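Local coordinates for protein putative 2,5-diketo-D-gluconic acid reductase B (Sinorhizobium meliloti, PDB 3UP8) that probably reduces methylglyoxal to hydroxyacetone with NADPH, as an aldo/keto reductase put forward as a 2,5-diketo-D-gluconate reductase, at residues A[41-46]-A[70-76]; A[63-69]-A[91-97]. All coordinates share one frame; numbering follows the deposited sequence.

In the fold
Interactions 1 and 2 show how neighbouring strands and loops of a TIM barrel are tied together around a probable active site. From the N terminus, strand 37-40 runs into residues 41-46, and helix 46-59 leads to strand 63-65. Residues 70-76 then close the first loop against 41-46 in interaction 1. Beyond helix 73-83, strand 91-96 returns beside strand 63-65, and interaction 2 closes the second loop, a beta-alpha-beta unit. The two loops cross, because residues 63-69 lie inside the first and residues 70-76 inside the second. The contacts meet where Tyr-70 OH hydrogen-bonds to Lys-95 NZ, while Glu-73 bonds to Thr-94 and Asn-72 to Thr-66.

Interaction 1: residues A[41-46]-A[70-76]; sequences TFRMSG and YGNEAEV. With ACT (acetate ion), chain C.
One face of the Tyr-70 ring is taken by Phe-42, whose CA sits over the ring centre as a CH-pi contact, 3.7 Å from the centroid of the Tyr-70 ring. Acetate OXT lies at the edge of the same ring, in its plane. The Phe-42 ring has acetate O over one face, offset toward the rim, and Arg-43 CG over the centre of the other; its own plane is inclined 35° to that of Tyr-70. These groups lie at the probable active-site mouth of the TIM barrel, where the loop after strand 37-40 meets the one leading into helix 73-83. Tyr-70, the predicted proton donor, hydrogen-bonds through OH to acetate O at 2.6 Å. That ion, probably from the crystallisation liquor, also bonds to His-128, the predicted substrate-binding residue, and so may mark the substrate pocket.

Away from the acetate, the buried Asn-72 fastens the type II beta turn of residues 41-44. With CG between the backbone N and the carbonyl carbon (chi1 55°), its ND2 gives hydrogen bonds to Thr-41 O at 3.0 Å and to Met-44 O at 2.9 Å, both acceptors lying near the amide plane. Thr-41 O is gripped twice, since Met-44 N reaches it from the opposite face of the carbonyl plane. Asn-72 OD1 is held by Thr-66 OG1. Beside this network, Thr-41 CG2 packs 3.8 Å from Val-76 CG2.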
# COMPACT_ATOMS: atom_id res chain seq x y z
N THR A 41 -7.13 4.01 -2.51
CA THR A 41 -7.95 5.09 -3.09
C THR A 41 -7.17 5.94 -4.11
O THR A 41 -7.72 6.87 -4.71
CB THR A 41 -8.63 5.98 -2.02
OG1 THR A 41 -7.63 6.66 -1.24
CG2 THR A 41 -9.51 5.15 -1.09
N PHE A 42 -5.91 5.60 -4.31
CA PHE A 42 -5.10 6.15 -5.40
C PHE A 42 -5.86 5.90 -6.72
O PHE A 42 -6.36 4.80 -6.96
CB PHE A 42 -3.73 5.47 -5.36
CG PHE A 42 -2.88 5.66 -6.59
CD1 PHE A 42 -2.61 6.92 -7.10
CD2 PHE A 42 -2.31 4.54 -7.19
CE1 PHE A 42 -1.80 7.07 -8.23
CE2 PHE A 42 -1.51 4.68 -8.33
CZ PHE A 42 -1.25 5.94 -8.85
N ARG A 43 -6.00 6.95 -7.53
CA ARG A 43 -6.68 6.88 -8.83
C ARG A 43 -8.21 6.88 -8.70
O ARG A 43 -8.92 6.74 -9.68
CB ARG A 43 -6.23 5.65 -9.65
CG ARG A 43 -4.75 5.58 -10.00
CD ARG A 43 -4.30 4.14 -10.31
NE ARG A 43 -4.93 3.63 -11.52
CZ ARG A 43 -5.33 2.37 -11.70
NH1 ARG A 43 -5.15 1.45 -10.76
NH2 ARG A 43 -5.91 2.03 -12.84
N MSE A 44 -8.72 7.03 -7.48
CA MSE A 44 -10.16 7.04 -7.29
C MSE A 44 -10.62 8.44 -6.99
O MSE A 44 -9.99 9.13 -6.19
CB MSE A 44 -10.57 6.13 -6.14
CG MSE A 44 -10.38 4.67 -6.43
SE MSE A 44 -11.14 3.59 -5.02
CE MSE A 44 -13.02 4.05 -5.21
N SER A 45 -11.71 8.87 -7.62
CA SER A 45 -12.30 10.17 -7.32
C SER A 45 -13.00 10.11 -5.96
O SER A 45 -13.18 9.02 -5.41
CB SER A 45 -13.32 10.56 -8.40
OG SER A 45 -14.50 9.79 -8.22
N GLY A 46 -13.39 11.26 -5.44
CA GLY A 46 -14.18 11.33 -4.21
C GLY A 46 -15.51 10.59 -4.32
O GLY A 46 -15.91 9.86 -3.41
N TYR A 70 -4.13 12.72 -3.05
CA TYR A 70 -5.24 12.14 -3.83
C TYR A 70 -6.48 13.00 -3.78
O TYR A 70 -7.30 12.92 -4.66
CB TYR A 70 -5.65 10.73 -3.36
CG TYR A 70 -4.56 9.70 -3.27
CD1 TYR A 70 -3.38 9.81 -4.01
CD2 TYR A 70 -4.73 8.59 -2.45
CE1 TYR A 70 -2.38 8.83 -3.91
CE2 TYR A 70 -3.74 7.62 -2.34
CZ TYR A 70 -2.57 7.75 -3.06
OH TYR A 70 -1.61 6.76 -2.92
N GLY A 71 -6.62 13.82 -2.74
CA GLY A 71 -7.78 14.71 -2.63
C GLY A 71 -9.08 14.01 -2.26
O GLY A 71 -10.16 14.57 -2.42
N ASN A 72 -9.01 12.79 -1.75
CA ASN A 72 -10.23 12.07 -1.38
C ASN A 72 -10.30 11.63 0.09
O ASN A 72 -11.14 10.79 0.45
CB ASN A 72 -10.44 10.87 -2.32
CG ASN A 72 -9.23 9.93 -2.34
OD1 ASN A 72 -8.45 9.88 -1.39
ND2 ASN A 72 -9.08 9.18 -3.43
N GLU A 73 -9.44 12.21 0.93
CA GLU A 73 -9.45 11.86 2.37
C GLU A 73 -10.80 12.12 3.03
O GLU A 73 -11.27 11.31 3.85
CB GLU A 73 -8.37 12.63 3.13
CG GLU A 73 -6.95 12.08 2.99
CD GLU A 73 -5.92 13.03 3.60
OE1 GLU A 73 -6.03 14.26 3.39
OE2 GLU A 73 -5.00 12.54 4.30
N ALA A 74 -11.42 13.25 2.68
CA ALA A 74 -12.74 13.60 3.22
C ALA A 74 -13.77 12.48 3.00
O ALA A 74 -14.52 12.11 3.91
CB ALA A 74 -13.25 14.94 2.61
N GLU A 75 -13.79 11.93 1.79
CA GLU A 75 -14.76 10.90 1.43
C GLU A 75 -14.40 9.56 2.08
O GLU A 75 -15.30 8.81 2.47
CB GLU A 75 -14.87 10.80 -0.10
CG GLU A 75 -15.50 12.05 -0.75
CD GLU A 75 -14.51 13.17 -1.08
OE1 GLU A 75 -13.33 13.12 -0.66
OE2 GLU A 75 -14.93 14.12 -1.79
N VAL A 76 -13.10 9.27 2.21
CA VAL A 76 -12.67 8.10 2.97
C VAL A 76 -13.21 8.19 4.40
O VAL A 76 -13.78 7.23 4.90
CB VAL A 76 -11.11 7.93 2.99
CG1 VAL A 76 -10.69 6.88 4.02
CG2 VAL A 76 -10.60 7.53 1.60
C ACT C . 0.68 6.71 -5.48
O ACT C . 0.05 5.90 -4.77
OXT ACT C . 0.55 7.91 -5.18
CH3 ACT C . 1.55 6.30 -6.63

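Interaction 2: residues A[63-69]-A[91-97]; sequences HVDTAQI and FLTTKVW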
# COMPACT_ATOMS: atom_id res chain seq x y z
N HIS A 63 -8.65 -2.61 5.57
CA HIS A 63 -7.45 -1.82 5.37
C HIS A 63 -7.83 -0.84 4.28
O HIS A 63 -8.27 -1.22 3.21
CB HIS A 63 -6.29 -2.77 4.98
CG HIS A 63 -5.05 -2.08 4.50
ND1 HIS A 63 -3.97 -2.78 4.00
CD2 HIS A 63 -4.72 -0.77 4.42
CE1 HIS A 63 -3.03 -1.92 3.63
NE2 HIS A 63 -3.46 -0.70 3.88
N VAL A 64 -7.72 0.45 4.59
CA VAL A 64 -8.03 1.50 3.62
C VAL A 64 -6.82 2.42 3.50
O VAL A 64 -6.27 2.85 4.51
CB VAL A 64 -9.26 2.34 4.03
CG1 VAL A 64 -9.54 3.40 2.97
CG2 VAL A 64 -10.51 1.44 4.22
N ASP A 65 -6.41 2.68 2.26
CA ASP A 65 -5.22 3.47 1.95
C ASP A 65 -5.53 4.72 1.15
O ASP A 65 -6.13 4.66 0.06
CB ASP A 65 -4.20 2.61 1.21
CG ASP A 65 -2.92 3.36 0.91
OD1 ASP A 65 -2.91 4.13 -0.08
OD2 ASP A 65 -1.93 3.15 1.65
N THR A 66 -5.10 5.87 1.67
CA THR A 66 -5.32 7.16 1.00
C THR A 66 -4.05 8.04 1.14
O THR A 66 -3.00 7.55 1.57
CB THR A 66 -6.62 7.84 1.53
OG1 THR A 66 -6.94 9.00 0.75
CG2 THR A 66 -6.50 8.20 3.02
N ALA A 67 -4.14 9.31 0.72
CA ALA A 67 -3.00 10.23 0.72
C ALA A 67 -3.52 11.65 0.68
O ALA A 67 -4.59 11.89 0.14
CB ALA A 67 -2.10 9.98 -0.49
N GLN A 68 -2.75 12.58 1.21
CA GLN A 68 -3.11 14.00 1.12
C GLN A 68 -3.32 14.42 -0.33
O GLN A 68 -4.32 15.07 -0.65
CB GLN A 68 -2.04 14.86 1.79
CG GLN A 68 -2.06 14.75 3.30
CD GLN A 68 -0.85 15.39 3.98
OE1 GLN A 68 0.07 15.88 3.34
NE2 GLN A 68 -0.89 15.39 5.31
N ILE A 69 -2.41 14.01 -1.21
CA ILE A 69 -2.44 14.45 -2.62
C ILE A 69 -3.57 13.87 -3.45
O ILE A 69 -3.93 14.46 -4.47
CB ILE A 69 -1.09 14.20 -3.35
CG1 ILE A 69 -0.99 15.04 -4.64
CG2 ILE A 69 -0.89 12.71 -3.68
CD1 ILE A 69 -1.03 16.55 -4.42
N PHE A 91 -7.80 -0.53 9.54
CA PHE A 91 -6.42 -0.06 9.44
C PHE A 91 -6.38 1.04 8.40
O PHE A 91 -6.59 0.80 7.21
CB PHE A 91 -5.50 -1.21 9.05
CG PHE A 91 -4.04 -0.87 9.16
CD1 PHE A 91 -3.31 -1.29 10.26
CD2 PHE A 91 -3.42 -0.11 8.18
CE1 PHE A 91 -1.94 -0.94 10.39
CE2 PHE A 91 -2.07 0.23 8.29
CZ PHE A 91 -1.34 -0.19 9.40
N LEU A 92 -6.10 2.26 8.85
CA LEU A 92 -6.22 3.43 7.98
C LEU A 92 -4.86 4.07 7.75
O LEU A 92 -4.17 4.41 8.69
CB LEU A 92 -7.24 4.45 8.54
CG LEU A 92 -7.41 5.80 7.81
CD1 LEU A 92 -7.95 5.66 6.36
CD2 LEU A 92 -8.29 6.78 8.62
N THR A 93 -4.49 4.22 6.48
CA THR A 93 -3.21 4.79 6.09
C THR A 93 -3.41 6.08 5.33
O THR A 93 -4.25 6.13 4.43
CB THR A 93 -2.49 3.81 5.15
OG1 THR A 93 -2.27 2.58 5.85
CG2 THR A 93 -1.14 4.39 4.63
N THR A 94 -2.66 7.13 5.68
CA THR A 94 -2.52 8.27 4.76
C THR A 94 -1.04 8.61 4.55
O THR A 94 -0.16 7.96 5.12
CB THR A 94 -3.42 9.50 5.13
OG1 THR A 94 -3.49 10.39 4.01
CG2 THR A 94 -2.92 10.23 6.40
N LYS A 95 -0.79 9.59 3.69
CA LYS A 95 0.57 9.92 3.28
C LYS A 95 0.75 11.43 3.27
O LYS A 95 -0.11 12.17 2.79
CB LYS A 95 0.85 9.38 1.87
CG LYS A 95 0.47 7.90 1.68
CD LYS A 95 0.83 7.39 0.29
CE LYS A 95 0.24 6.01 0.02
NZ LYS A 95 -1.26 6.03 -0.22
N VAL A 96 1.88 11.88 3.81
CA VAL A 96 2.25 13.30 3.75
C VAL A 96 2.81 13.67 2.38
O VAL A 96 3.78 13.07 1.91
CB VAL A 96 3.27 13.64 4.85
CG1 VAL A 96 3.62 15.12 4.82
CG2 VAL A 96 2.73 13.23 6.19
N TRP A 97 2.18 14.65 1.73
CA TRP A 97 2.59 15.14 0.43
C TRP A 97 3.86 15.96 0.58
O TRP A 97 4.07 16.63 1.60
CB TRP A 97 1.49 15.99 -0.21
CG TRP A 97 1.84 16.47 -1.61
CD1 TRP A 97 1.88 17.77 -2.05
CD2 TRP A 97 2.23 15.66 -2.72
NE1 TRP A 97 2.25 17.80 -3.37
CE2 TRP A 97 2.48 16.52 -3.81
CE3 TRP A 97 2.38 14.27 -2.91
CZ2 TRP A 97 2.87 16.06 -5.06
CZ3 TRP A 97 2.78 13.80 -4.17
CH2 TRP A 97 3.02 14.69 -5.22
O HOH W 1 -1.46 1.17 3.45
O HOH W 2 0.05 12.84 -0.41
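Lys-95 reaches across to Asp-65 and Thr-66, illustrating how parallel barrel strands can carry probable active-site groups at their C-terminal ends. Bent at chi4 (73°), it brings NZ to Asp-65 OD1 at a short 2.5 Å, a salt bridge on the syn side of the carboxylate, and to Thr-66 O at 2.9 Å, above that carbonyl's plane. Its third partner is Tyr-70 OH.

Strand 63-65 pairs in parallel with strand 91-96: Val-64 N bonds to Phe-91 O and Thr-93 N to Val-64 O, and just past the first strand Thr-66 N bonds to Thr-93 O. Farther along, Gln-68 N bonds to Lys-95 O, while Gln-68 OE1 accepts from Trp-97 N at 2.9 Å and from Asn-100. A water joins His-63 NE2, Thr-93 OG1 and Asp-65 OD2, donating to OD2 at 2.7 Å, so both carboxylate oxygens are engaged. The edge of Phe-91 meets the face of His-63, and Ile-69 CD1 lies over the Trp-97 five-membered ring, 3.6 Å from its centroid.

With Asp-65 and Thr-66 holding Lys-95 NZ beside Tyr-70 OH, the geometry is consistent with the predicted role of Lys-95 in lowering the pKa of that tyrosine.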